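Local coordinates for protein acetyltransferase Atu2258 (Agrobacterium tumefaciens str. C58, PDB 2G3A) that transfers an acetyl group from acetyl coenzyme A to a range of acceptor substrates, with a preference for glucosamine 6-phosphate or dopamine, at residues Glu101-Arg105 with Leu148-Phe152. Sequence-based numbering, arbitrary orientation.
Sequences EEEAR and LEKRF
Glu-101 OE2 is gripped by three nitrogens, one of them, Lys-150 NZ, reaching it across the contact in a weak bond of 3.0 Å. The same ammonium makes the stronger bond to the other oxygen, with the syn lone pair of Glu-101 OE1 turned to Lys-150 NZ at 2.8 Å. Lys-150 runs out extended and bends only at its last torsion (chi4 -72°), which brings the ammonium in front of the carboxylate, facing both oxygens. The other two nitrogens come from one turn on in the same helix: Arg-105 approaches side-on, with its NE and NH2 each 2.8 Å from Glu-101 OE2 and the acceptor lying in the guanidinium plane. Because Arg-105 NH2 and Lys-150 NZ are just 4.5 Å apart, the shared carboxylate probably offsets their like charges. Phe-152, the C-terminal residue, fits against this network. Arg-105 NE stands over one face of its ring, near the rim, and Phe-152 CB sits under the centre of the guanidinium, which is tilted 26° from the ring. Ala-104 CB meets the ring edge at Phe-152 CE1, 3.9 Å away, and Glu-101 CD passes 3.6 Å from Phe-152 CE2. Tyr-128 OH, at the end of helix 119-128, is hydrogen-bonded to Glu-101 OE1. In this GNAT fold the contact joins the last turns of helix 92-106 to the end of strand 145-151, which lies in the mixed sheet between strands 111-116 and 131-136.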
loop_
_atom_site.group_PDB
_atom_site.type_symbol
_atom_site.label_atom_id
_atom_site.label_comp_id
_atom_site.label_asym_id
_atom_site.label_seq_id
_atom_site.Cartn_x
_atom_site.Cartn_y
_atom_site.Cartn_z
ATOM N N GLU A 101 -14.887 -5.713 -9.139
ATOM C CA GLU A 101 -16.030 -5.089 -8.467
ATOM C C GLU A 101 -17.174 -6.091 -8.260
ATOM O O GLU A 101 -17.777 -6.155 -7.176
ATOM C CB GLU A 101 -16.527 -3.870 -9.227
ATOM C CG GLU A 101 -17.816 -3.311 -8.621
ATOM C CD GLU A 101 -18.152 -1.920 -9.110
ATOM O OE1 GLU A 101 -17.289 -1.262 -9.712
ATOM O OE2 GLU A 101 -19.288 -1.470 -8.869
ATOM N N GLU A 102 -17.473 -6.857 -9.304
ATOM C CA GLU A 102 -18.490 -7.900 -9.209
ATOM C C GLU A 102 -18.213 -8.848 -8.042
ATOM O O GLU A 102 -19.125 -9.166 -7.272
ATOM C CB GLU A 102 -18.622 -8.663 -10.535
ATOM C CG GLU A 102 -19.694 -9.741 -10.519
ATOM C CD GLU A 102 -19.856 -10.441 -11.854
ATOM O OE1 GLU A 102 -19.366 -9.916 -12.884
ATOM O OE2 GLU A 102 -20.485 -11.519 -11.874
ATOM N N GLU A 103 -16.966 -9.304 -7.918
ATOM C CA GLU A 103 -16.577 -10.235 -6.841
ATOM C C GLU A 103 -16.637 -9.550 -5.475
ATOM O O GLU A 103 -17.120 -10.138 -4.493
ATOM C CB GLU A 103 -15.197 -10.860 -7.123
ATOM C CG GLU A 103 -14.621 -11.801 -6.027
ATOM C CD GLU A 103 -15.550 -12.946 -5.614
ATOM O OE1 GLU A 103 -16.469 -13.295 -6.382
ATOM O OE2 GLU A 103 -15.343 -13.503 -4.512
ATOM N N ALA A 104 -16.198 -8.289 -5.421
ATOM C CA ALA A 104 -16.243 -7.509 -4.180
ATOM C C ALA A 104 -17.680 -7.283 -3.716
ATOM O O ALA A 104 -17.978 -7.418 -2.530
ATOM C CB ALA A 104 -15.511 -6.177 -4.346
ATOM N N ARG A 105 -18.573 -6.973 -4.650
ATOM C CA ARG A 105 -19.995 -6.838 -4.311
ATOM C C ARG A 105 -20.564 -8.149 -3.768
ATOM O O ARG A 105 -21.305 -8.150 -2.781
ATOM C CB ARG A 105 -20.802 -6.355 -5.512
ATOM C CG ARG A 105 -20.580 -4.880 -5.827
ATOM C CD ARG A 105 -21.234 -4.542 -7.160
ATOM N NE ARG A 105 -21.086 -3.134 -7.511
ATOM C CZ ARG A 105 -21.999 -2.193 -7.265
ATOM N NH1 ARG A 105 -23.131 -2.488 -6.650
ATOM N NH2 ARG A 105 -21.779 -0.949 -7.639
ATOM N N LEU A 148 -8.059 7.148 -5.272
ATOM C CA LEU A 148 -9.439 7.261 -5.720
ATOM C C LEU A 148 -10.326 6.241 -5.017
ATOM O O LEU A 148 -9.848 5.178 -4.620
ATOM C CB LEU A 148 -9.533 7.048 -7.258
ATOM C CG LEU A 148 -8.717 7.997 -8.134
ATOM C CD1 LEU A 148 -7.394 7.362 -8.512
ATOM C CD2 LEU A 148 -9.487 8.389 -9.409
ATOM N N GLU A 149 -11.617 6.552 -4.886
ATOM C CA GLU A 149 -12.588 5.573 -4.370
ATOM C C GLU A 149 -13.765 5.352 -5.344
ATOM O O GLU A 149 -14.074 6.203 -6.191
ATOM C CB GLU A 149 -13.153 6.042 -3.020
ATOM C CG GLU A 149 -14.114 7.240 -3.184
ATOM C CD GLU A 149 -14.677 7.789 -1.876
ATOM O OE1 GLU A 149 -14.443 7.183 -0.811
ATOM O OE2 GLU A 149 -15.356 8.841 -1.929
ATOM N N LYS A 150 -14.444 4.226 -5.166
ATOM C CA LYS A 150 -15.706 3.947 -5.847
ATOM C C LYS A 150 -16.622 3.243 -4.857
ATOM O O LYS A 150 -16.376 2.105 -4.444
ATOM C CB LYS A 150 -15.506 3.099 -7.114
ATOM C CG LYS A 150 -16.791 2.926 -7.962
ATOM C CD LYS A 150 -16.410 2.333 -9.338
ATOM C CE LYS A 150 -17.586 2.286 -10.296
ATOM N NZ LYS A 150 -18.582 1.253 -9.929
ATOM N N ARG A 151 -17.678 3.940 -4.473
ATOM C CA ARG A 151 -18.622 3.402 -3.513
ATOM C C ARG A 151 -19.685 2.630 -4.271
ATOM O O ARG A 151 -20.165 3.083 -5.312
ATOM C CB ARG A 151 -19.227 4.530 -2.672
ATOM C CG ARG A 151 -18.192 5.510 -2.146
ATOM C CD ARG A 151 -18.781 6.554 -1.205
ATOM N NE ARG A 151 -18.920 6.015 0.145
ATOM C CZ ARG A 151 -18.005 6.115 1.110
ATOM N NH1 ARG A 151 -16.852 6.765 0.921
ATOM N NH2 ARG A 151 -18.252 5.557 2.283
ATOM N N PHE A 152 -20.031 1.452 -3.759
ATOM C CA PHE A 152 -21.057 0.614 -4.377
ATOM C C PHE A 152 -22.501 1.007 -4.019
ATOM O O PHE A 152 -22.768 1.508 -2.926
ATOM C CB PHE A 152 -20.803 -0.858 -4.050
ATOM C CG PHE A 152 -19.412 -1.328 -4.409
ATOM C CD1 PHE A 152 -18.856 -2.436 -3.767
ATOM C CD2 PHE A 152 -18.654 -0.650 -5.379
ATOM C CE1 PHE A 152 -17.570 -2.876 -4.107
ATOM C CE2 PHE A 152 -17.377 -1.077 -5.728
ATOM C CZ PHE A 152 -16.830 -2.197 -5.075
#